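Ethylbenzene dehydrogenase alpha-subunit (Aromatoleum aromaticum, PDB 2IVF) belongs to the molybdopterin oxidoreductase family and holds a molybdenum atom, an iron/sulfur cluster and the pterin dinucleotides MGD and MD1. Local coordinates at residues V313-K318 and T400-L405; C326-L331 and G469-P474; L461-A466 and A812-D817. All coordinates share one frame; numbering follows the deposited sequence.

The three contacts form one buried cluster whose centres lie about 10 Å (contacts 2 and 3), 12 Å (1 and 3) and 15 Å (1 and 2) apart. Residues 326-331 bond to both other contacts: Phe402 N of contact 1 lies 2.9 Å from Leu331 O, and Tyr815 N of contact 3 lies 2.8 Å from Asp330 OD2, both probable hydrogen bonds. Helix 454-467 supplies contact 3 and runs directly into the 469-474 loop of contact 2. Contacts 1 and 3 also touch directly, Leu405 CD2 lying 3.7 Å from Leu463 CD2. The cluster stands off from the cofactors, with the side chain of Phe462 in contact 3 about 13 Å from the bound MGD.

Contact 1 of 3, residues V313-K318 and T400-L405; sequences VMIDEK and TVFEGL
Thr400 OG1 is held by two hydrogen bonds at the start of helix 401-408, the helix whose Phe402 and Leu405 meet Ile315 of helix 303-316. It accepts from Glu403 N at 2.9 Å with an N-H...O angle of 150°, which identifies Thr400 as the N-cap, and it is also hydrogen-bonded to Leu382 O. With Ile315 on one helix and Phe402 and Leu405 on the other, the contact is a helix-to-helix packing within the molybdopterin oxidoreductase family region, and its interface is entirely apolar. Ile315 and Phe402 approach from opposite directions, their CA atoms 9.6 Å apart. With CG of Phe402 anti to the backbone N (chi1 -172°), the ring is carried across to the neighbouring helix, where its CE1 and CZ atoms meet both branches of the isoleucine: CD1 of Ile315 is 3.8 Å from CE1 of Phe402, and CG2 of Ile315 is 3.8 Å from CZ of the same ring. The approach of CD1 to the ring is oblique. The shared surface is small, 123 Å² over both segments, so other groups complete the packing: Phe320 meets the Phe402 ring with planes at about 45°, while Leu409 and Leu467 also touch Ile315. Just beyond Ile315 its helix stops in a Schellman motif at Lys318, whose phi is positive and whose N is 2.9 Å from Ile315 O. Within this turn Glu317 OE2 forms a salt bridge to Arg433. The same CD1 of Ile315 also touches a second residue of helix 401-408, lying 4.1 Å from CD2 of Leu405.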
loop_
_atom_site.group_PDB
_atom_site.type_symbol
_atom_site.label_atom_id
_atom_site.label_comp_id
_atom_site.label_asym_id
_atom_site.label_seq_id
_atom_site.Cartn_x
_atom_site.Cartn_y
_atom_site.Cartn_z
ATOM N N VAL A 313 16.600 -12.268 31.463
ATOM C CA VAL A 313 16.978 -11.030 32.146
ATOM C C VAL A 313 16.058 -10.731 33.326
ATOM O O VAL A 313 16.527 -10.500 34.447
ATOM C CB VAL A 313 17.051 -9.868 31.177
ATOM C CG1 VAL A 313 17.149 -8.499 31.929
ATOM C CG2 VAL A 313 18.210 -10.051 30.243
ATOM N N MET A 314 14.747 -10.753 33.077
ATOM C CA MET A 314 13.777 -10.453 34.091
ATOM C C MET A 314 13.803 -11.461 35.205
ATOM O O MET A 314 13.578 -11.103 36.351
ATOM C CB MET A 314 12.365 -10.411 33.499
ATOM C CG MET A 314 12.150 -9.338 32.477
ATOM S SD MET A 314 10.402 -9.168 32.034
ATOM C CE MET A 314 10.299 -10.280 30.656
ATOM N N ILE A 315 14.054 -12.722 34.887
ATOM C CA ILE A 315 14.124 -13.728 35.951
ATOM C C ILE A 315 15.423 -13.549 36.735
ATOM O O ILE A 315 15.397 -13.410 37.958
ATOM C CB ILE A 315 13.907 -15.154 35.389
ATOM C CG1 ILE A 315 12.433 -15.283 34.944
ATOM C CG2 ILE A 315 14.307 -16.253 36.417
ATOM C CD1 ILE A 315 12.115 -16.551 34.208
ATOM N N ASP A 316 16.550 -13.505 36.041
ATOM C CA ASP A 316 17.842 -13.438 36.702
ATOM C C ASP A 316 18.004 -12.176 37.576
ATOM O O ASP A 316 18.605 -12.222 38.652
ATOM C CB ASP A 316 18.919 -13.473 35.628
ATOM C CG ASP A 316 20.295 -13.725 36.179
ATOM O OD1 ASP A 316 20.440 -14.578 37.075
ATOM O OD2 ASP A 316 21.243 -13.086 35.685
ATOM N N GLU A 317 17.477 -11.063 37.109
ATOM C CA GLU A 317 17.530 -9.808 37.824
ATOM C C GLU A 317 16.316 -9.627 38.755
ATOM O O GLU A 317 16.210 -8.628 39.406
ATOM C CB GLU A 317 17.664 -8.639 36.829
ATOM C CG GLU A 317 18.931 -8.724 36.001
ATOM C CD GLU A 317 19.264 -7.467 35.230
ATOM O OE1 GLU A 317 18.467 -6.524 35.224
ATOM O OE2 GLU A 317 20.368 -7.405 34.633
ATOM N N LYS A 318 15.438 -10.619 38.850
ATOM C CA LYS A 318 14.287 -10.581 39.768
ATOM C C LYS A 318 13.390 -9.357 39.524
ATOM O O LYS A 318 12.962 -8.667 40.464
ATOM C CB LYS A 318 14.757 -10.653 41.240
ATOM C CG LYS A 318 15.683 -11.850 41.522
ATOM C CD LYS A 318 15.946 -12.072 43.006
ATOM C CE LYS A 318 16.596 -13.456 43.275
ATOM N NZ LYS A 318 16.639 -13.862 44.763
ATOM N N THR A 400 8.205 -26.719 39.781
ATOM C CA THR A 400 7.325 -25.858 39.043
ATOM C C THR A 400 7.829 -25.734 37.612
ATOM O O THR A 400 9.020 -25.928 37.349
ATOM C CB THR A 400 7.288 -24.450 39.671
ATOM O OG1 THR A 400 8.580 -23.848 39.602
ATOM C CG2 THR A 400 6.824 -24.511 41.123
ATOM N N VAL A 401 6.923 -25.398 36.694
ATOM C CA VAL A 401 7.314 -25.074 35.363
ATOM C C VAL A 401 8.391 -24.001 35.411
ATOM O O VAL A 401 9.389 -24.096 34.698
ATOM C CB VAL A 401 6.142 -24.553 34.535
ATOM C CG1 VAL A 401 6.648 -23.954 33.208
ATOM C CG2 VAL A 401 5.116 -25.693 34.315
ATOM N N PHE A 402 8.171 -22.994 36.255
ATOM C CA PHE A 402 9.139 -21.908 36.458
ATOM C C PHE A 402 10.565 -22.400 36.748
ATOM O O PHE A 402 11.541 -21.841 36.211
ATOM C CB PHE A 402 8.684 -20.996 37.605
ATOM C CG PHE A 402 9.519 -19.752 37.757
ATOM C CD1 PHE A 402 9.226 -18.623 37.021
ATOM C CD2 PHE A 402 10.599 -19.723 38.634
ATOM C CE1 PHE A 402 9.973 -17.461 37.159
ATOM C CE2 PHE A 402 11.353 -18.552 38.770
ATOM C CZ PHE A 402 11.033 -17.440 38.043
ATOM N N GLU A 403 10.669 -23.396 37.623
ATOM C CA GLU A 403 11.969 -23.975 37.987
ATOM C C GLU A 403 12.602 -24.670 36.777
ATOM O O GLU A 403 13.815 -24.553 36.560
ATOM C CB GLU A 403 11.834 -24.918 39.179
ATOM C CG GLU A 403 13.163 -25.516 39.645
ATOM C CD GLU A 403 14.104 -24.546 40.367
ATOM O OE1 GLU A 403 13.703 -23.440 40.788
ATOM O OE2 GLU A 403 15.283 -24.931 40.526
ATOM N N GLY A 404 11.794 -25.348 35.962
ATOM C CA GLY A 404 12.278 -25.894 34.700
ATOM C C GLY A 404 12.729 -24.775 33.771
ATOM O O GLY A 404 13.776 -24.833 33.137
ATOM N N LEU A 405 11.922 -23.745 33.681
ATOM C CA LEU A 405 12.273 -22.627 32.853
ATOM C C LEU A 405 13.575 -21.959 33.262
ATOM O O LEU A 405 14.330 -21.501 32.378
ATOM C CB LEU A 405 11.154 -21.620 32.889
ATOM C CG LEU A 405 11.275 -20.445 31.954
ATOM C CD1 LEU A 405 11.308 -20.870 30.463
ATOM C CD2 LEU A 405 10.067 -19.534 32.235
#

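Contact 2 of 3, residues C326-L331 and G469-P474; sequences CEQTDL and GNWGKP
Gln328, at the end of helix 322-328, has its CA 8.9 Å from that of Gly469, the positive-phi residue of a Schellman motif that closes helix 454-467 and starts the loop carrying Trp471. The side chains of Gln328 and Trp471 run alongside each other in opposite senses. NE1 of Trp471 donates to OE1 of Gln328 at 3.0 Å, nearly straight at 165°. The oxygen sits at the ring edge, in the indole plane, yet the N-H comes in tilted 33° from the carbonyl plane. CB of Gln328, which points toward the loop, lies 3.8 Å from CZ2 of Trp471, and the bend at chi2 (-75°) turns the amide back so that OE1 meets NE1. Farther along the six-membered ring, CG2 of Thr329 lies 4.0 Å from CH2 of Trp471, while OG1 of Thr329 faces its own chain, taking Leu331 N in an ST turn and bonding to Val325 O. Phe324 and Phe232 each meet the indole edge-to-face. NE2 of Gln328 donates to OE2 of Glu327, itself salt-bridged to Lys802, at 2.9 Å and also bonds to His798 O. These acceptors fix which way the amide is turned and leave OE1 facing the indole; the buried N-H of Trp471 is therefore satisfied, and donation from NE2 to Glu327 OE2 and His798 O may polarise the amide and make OE1 a slightly better acceptor.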
loop_
_atom_site.group_PDB
_atom_site.type_symbol
_atom_site.label_atom_id
_atom_site.label_comp_id
_atom_site.label_asym_id
_atom_site.label_seq_id
_atom_site.Cartn_x
_atom_site.Cartn_y
_atom_site.Cartn_z
ATOM N N CYS A 326 2.159 -16.015 39.125
ATOM C CA CYS A 326 1.574 -17.028 39.985
ATOM C C CYS A 326 0.095 -17.179 39.767
ATOM O O CYS A 326 -0.455 -18.250 39.926
ATOM C CB CYS A 326 1.878 -16.675 41.428
ATOM S SG CYS A 326 3.562 -17.113 41.870
ATOM N N GLU A 327 -0.559 -16.111 39.363
ATOM C CA GLU A 327 -2.015 -16.157 39.204
ATOM C C GLU A 327 -2.417 -16.595 37.801
ATOM O O GLU A 327 -3.320 -17.435 37.641
ATOM C CB GLU A 327 -2.578 -14.776 39.567
ATOM C CG GLU A 327 -3.994 -14.464 39.189
ATOM C CD GLU A 327 -4.275 -12.980 39.419
ATOM O OE1 GLU A 327 -4.418 -12.600 40.611
ATOM O OE2 GLU A 327 -4.312 -12.209 38.423
ATOM N N GLN A 328 -1.744 -16.047 36.794
ATOM C CA GLN A 328 -2.223 -16.069 35.438
ATOM C C GLN A 328 -1.734 -17.249 34.640
ATOM O O GLN A 328 -2.313 -17.552 33.612
ATOM C CB GLN A 328 -1.818 -14.785 34.689
ATOM C CG GLN A 328 -2.433 -13.491 35.183
ATOM C CD GLN A 328 -3.892 -13.364 34.778
ATOM O OE1 GLN A 328 -4.225 -13.503 33.609
ATOM N NE2 GLN A 328 -4.767 -13.136 35.749
ATOM N N THR A 329 -0.672 -17.908 35.102
ATOM C CA THR A 329 0.062 -18.836 34.254
ATOM C C THR A 329 0.336 -20.165 34.924
ATOM O O THR A 329 0.030 -20.360 36.092
ATOM C CB THR A 329 1.431 -18.274 33.825
ATOM O OG1 THR A 329 2.339 -18.433 34.921
ATOM C CG2 THR A 329 1.342 -16.807 33.393
ATOM N N ASP A 330 0.901 -21.074 34.129
ATOM C CA ASP A 330 1.255 -22.386 34.597
ATOM C C ASP A 330 2.627 -22.385 35.247
ATOM O O ASP A 330 3.062 -23.423 35.712
ATOM C CB ASP A 330 1.156 -23.430 33.479
ATOM C CG ASP A 330 2.181 -23.250 32.374
ATOM O OD1 ASP A 330 2.715 -22.121 32.211
ATOM O OD2 ASP A 330 2.443 -24.260 31.657
ATOM N N LEU A 331 3.292 -21.226 35.317
ATOM C CA LEU A 331 4.640 -21.193 35.876
ATOM C C LEU A 331 4.743 -21.778 37.296
ATOM O O LEU A 331 5.736 -22.402 37.627
ATOM C CB LEU A 331 5.280 -19.787 35.786
ATOM C CG LEU A 331 5.504 -19.149 34.408
ATOM C CD1 LEU A 331 6.572 -18.059 34.552
ATOM C CD2 LEU A 331 5.863 -20.122 33.337
ATOM N N GLY A 469 3.863 -9.016 33.562
ATOM C CA GLY A 469 2.470 -8.690 33.852
ATOM C C GLY A 469 1.813 -7.840 32.783
ATOM O O GLY A 469 0.908 -7.053 33.083
ATOM N N ASN A 470 2.215 -8.036 31.531
ATOM C CA ASN A 470 1.756 -7.155 30.449
ATOM C C ASN A 470 0.617 -7.759 29.618
ATOM O O ASN A 470 0.685 -7.857 28.387
ATOM C CB ASN A 470 2.956 -6.714 29.571
ATOM C CG ASN A 470 3.587 -5.453 30.066
ATOM O OD1 ASN A 470 4.825 -5.384 30.301
ATOM N ND2 ASN A 470 2.767 -4.432 30.222
ATOM N N TRP A 471 -0.458 -8.123 30.312
ATOM C CA TRP A 471 -1.740 -8.362 29.627
ATOM C C TRP A 471 -2.909 -8.091 30.520
ATOM O O TRP A 471 -2.757 -7.983 31.743
ATOM C CB TRP A 471 -1.787 -9.732 28.914
ATOM C CG TRP A 471 -1.931 -10.929 29.794
ATOM C CD1 TRP A 471 -2.964 -11.196 30.651
ATOM C CD2 TRP A 471 -1.061 -12.066 29.832
ATOM N NE1 TRP A 471 -2.764 -12.422 31.232
ATOM C CE2 TRP A 471 -1.609 -12.980 30.735
ATOM C CE3 TRP A 471 0.139 -12.390 29.184
ATOM C CZ2 TRP A 471 -0.988 -14.193 31.043
ATOM C CZ3 TRP A 471 0.744 -13.602 29.448
ATOM C CH2 TRP A 471 0.189 -14.496 30.384
ATOM N N GLY A 472 -4.064 -7.907 29.879
ATOM C CA GLY A 472 -5.294 -7.635 30.561
ATOM C C GLY A 472 -5.446 -6.236 31.108
ATOM O O GLY A 472 -6.358 -5.976 31.894
ATOM N N LYS A 473 -4.595 -5.334 30.611
ATOM C CA LYS A 473 -4.501 -3.975 31.117
ATOM C C LYS A 473 -4.508 -2.971 29.969
ATOM O O LYS A 473 -4.121 -3.279 28.814
ATOM C CB LYS A 473 -3.220 -3.822 31.926
ATOM C CG LYS A 473 -3.086 -4.757 33.106
ATOM C CD LYS A 473 -1.617 -4.773 33.604
ATOM C CE LYS A 473 -1.508 -5.703 34.809
ATOM N NZ LYS A 473 -0.125 -5.801 35.323
ATOM N N PRO A 474 -5.019 -1.784 30.249
ATOM C CA PRO A 474 -4.937 -0.746 29.232
ATOM C C PRO A 474 -3.520 -0.601 28.746
ATOM O O PRO A 474 -2.587 -0.702 29.544
ATOM C CB PRO A 474 -5.389 0.502 29.979
ATOM C CG PRO A 474 -6.288 0.033 30.992
ATOM C CD PRO A 474 -5.717 -1.309 31.452
#

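Contact 3 of 3, residues L461-A466 and A812-D817; sequences LFLAMA and AQFYLD
Helix 454-467, which follows strand 440-444 of the parallel sheet, receives here the ring of Phe814 from the loop between helices 796-800 and 819-824. The ring lies close against the helix backbone: CE1 of Phe814 is 3.2 Å from Leu463 N, and CZ of Phe814 is 3.5 Å from Phe462 O. Over one face stands CD1 of Leu463, 4.1 Å from the ring centroid and only 10° off the normal, a CH-pi contact. CG of Leu463 is anti to its N (chi1 175°), which carries this methyl above the ring while CB of Leu463 meets CE1 of Phe814 at 3.7 Å. At the edge, in the ring plane, is CB of Phe462; one turn on, CB of Ala466 touches CZ of Phe814 at 3.8 Å. The loop backbone is held as well, Phe814 N bonding to Asp330 OD1 and Phe814 O to Arg459 NH2 of helix 454-467. Past CB, the Phe462 ring turns from Phe814 and packs on Ile444 of strand 440-444. The ring of Phe814 thus adds a loop to another flank of helix 454-467, whose packing on strand 440-444 is typical of alpha/beta folds in which helices cover a parallel sheet.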
loop_
_atom_site.group_PDB
_atom_site.type_symbol
_atom_site.label_atom_id
_atom_site.label_comp_id
_atom_site.label_asym_id
_atom_site.label_seq_id
_atom_site.Cartn_x
_atom_site.Cartn_y
_atom_site.Cartn_z
ATOM N N LEU A 461 7.519 -14.590 23.187
ATOM C CA LEU A 461 7.060 -13.207 23.436
ATOM C C LEU A 461 6.011 -13.201 24.538
ATOM O O LEU A 461 6.094 -12.416 25.478
ATOM C CB LEU A 461 6.489 -12.570 22.154
ATOM C CG LEU A 461 5.955 -11.125 22.188
ATOM C CD1 LEU A 461 5.997 -10.484 20.745
ATOM C CD2 LEU A 461 4.521 -11.071 22.757
ATOM N N PHE A 462 5.035 -14.102 24.487
ATOM C CA PHE A 462 4.064 -14.147 25.579
ATOM C C PHE A 462 4.641 -14.480 26.940
ATOM O O PHE A 462 4.124 -14.013 27.961
ATOM C CB PHE A 462 2.895 -15.064 25.206
ATOM C CG PHE A 462 2.113 -14.541 24.065
ATOM C CD1 PHE A 462 1.676 -13.241 24.102
ATOM C CD2 PHE A 462 1.825 -15.305 22.946
ATOM C CE1 PHE A 462 0.946 -12.676 23.031
ATOM C CE2 PHE A 462 1.090 -14.735 21.887
ATOM C CZ PHE A 462 0.691 -13.425 21.928
ATOM N N LEU A 463 5.731 -15.239 26.983
ATOM C CA LEU A 463 6.404 -15.537 28.244
ATOM C C LEU A 463 6.980 -14.268 28.838
ATOM O O LEU A 463 6.830 -14.020 30.008
ATOM C CB LEU A 463 7.492 -16.615 28.043
ATOM C CG LEU A 463 8.337 -16.904 29.282
ATOM C CD1 LEU A 463 7.439 -17.386 30.463
ATOM C CD2 LEU A 463 9.455 -17.926 28.945
ATOM N N ALA A 464 7.570 -13.420 27.997
ATOM C CA ALA A 464 8.078 -12.118 28.457
ATOM C C ALA A 464 6.951 -11.200 28.935
ATOM O O ALA A 464 7.111 -10.445 29.915
ATOM C CB ALA A 464 8.909 -11.445 27.319
ATOM N N MET A 465 5.830 -11.216 28.212
ATOM C CA MET A 465 4.651 -10.458 28.620
ATOM C C MET A 465 4.110 -10.988 29.941
ATOM O O MET A 465 3.713 -10.225 30.785
ATOM C CB MET A 465 3.574 -10.466 27.546
ATOM C CG MET A 465 4.051 -9.898 26.243
ATOM S SD MET A 465 4.677 -8.165 26.460
ATOM C CE MET A 465 5.947 -8.113 25.195
ATOM N N ALA A 466 4.070 -12.293 30.121
ATOM C CA ALA A 466 3.656 -12.872 31.404
ATOM C C ALA A 466 4.529 -12.430 32.585
ATOM O O ALA A 466 4.040 -12.078 33.691
ATOM C CB ALA A 466 3.696 -14.411 31.310
ATOM N N ALA A 812 -2.654 -19.436 31.418
ATOM C CA ALA A 812 -1.847 -19.068 30.265
ATOM C C ALA A 812 -0.653 -20.008 30.392
ATOM O O ALA A 812 0.063 -19.945 31.375
ATOM C CB ALA A 812 -1.436 -17.647 30.322
ATOM N N GLN A 813 -0.475 -20.865 29.404
ATOM C CA GLN A 813 0.252 -22.098 29.593
ATOM C C GLN A 813 1.490 -22.141 28.732
ATOM O O GLN A 813 1.395 -22.240 27.532
ATOM C CB GLN A 813 -0.641 -23.262 29.260
ATOM C CG GLN A 813 0.007 -24.565 29.568
ATOM C CD GLN A 813 -0.893 -25.738 29.371
ATOM O OE1 GLN A 813 -2.115 -25.607 29.465
ATOM N NE2 GLN A 813 -0.302 -26.905 29.119
ATOM N N PHE A 814 2.645 -22.009 29.375
ATOM C CA PHE A 814 3.929 -22.080 28.700
ATOM C C PHE A 814 4.552 -23.441 28.603
ATOM O O PHE A 814 5.435 -23.614 27.770
ATOM C CB PHE A 814 4.861 -21.093 29.336
ATOM C CG PHE A 814 4.338 -19.716 29.218
ATOM C CD1 PHE A 814 4.488 -19.027 28.039
ATOM C CD2 PHE A 814 3.577 -19.171 30.216
ATOM C CE1 PHE A 814 3.938 -17.798 27.865
ATOM C CE2 PHE A 814 3.024 -17.930 30.043
ATOM C CZ PHE A 814 3.221 -17.238 28.864
ATOM N N TYR A 815 4.093 -24.381 29.428
ATOM C CA TYR A 815 4.561 -25.765 29.363
ATOM C C TYR A 815 3.531 -26.669 28.680
ATOM O O TYR A 815 2.443 -26.892 29.222
ATOM C CB TYR A 815 4.926 -26.228 30.763
ATOM C CG TYR A 815 5.651 -27.546 30.824
ATOM C CD1 TYR A 815 6.892 -27.711 30.228
ATOM C CD2 TYR A 815 5.112 -28.616 31.488
ATOM C CE1 TYR A 815 7.561 -28.952 30.281
ATOM C CE2 TYR A 815 5.765 -29.831 31.538
ATOM C CZ TYR A 815 6.989 -29.994 30.951
ATOM O OH TYR A 815 7.650 -31.218 31.031
ATOM N N LEU A 816 3.854 -27.174 27.485
ATOM C CA LEU A 816 2.942 -28.090 26.760
ATOM C C LEU A 816 3.489 -29.488 26.919
ATOM O O LEU A 816 4.476 -29.854 26.292
ATOM C CB LEU A 816 2.796 -27.713 25.295
ATOM C CG LEU A 816 2.384 -26.244 25.099
ATOM C CD1 LEU A 816 2.466 -25.821 23.620
ATOM C CD2 LEU A 816 0.974 -25.975 25.623
ATOM N N ASP A 817 2.859 -30.247 27.798
ATOM C CA ASP A 817 3.414 -31.552 28.229
ATOM C C ASP A 817 2.887 -32.745 27.431
ATOM O O ASP A 817 2.982 -33.877 27.868
ATOM C CB ASP A 817 3.288 -31.722 29.737
ATOM C CG ASP A 817 1.873 -32.069 30.198
ATOM O OD1 ASP A 817 0.880 -31.685 29.516
ATOM O OD2 ASP A 817 1.757 -32.737 31.238
#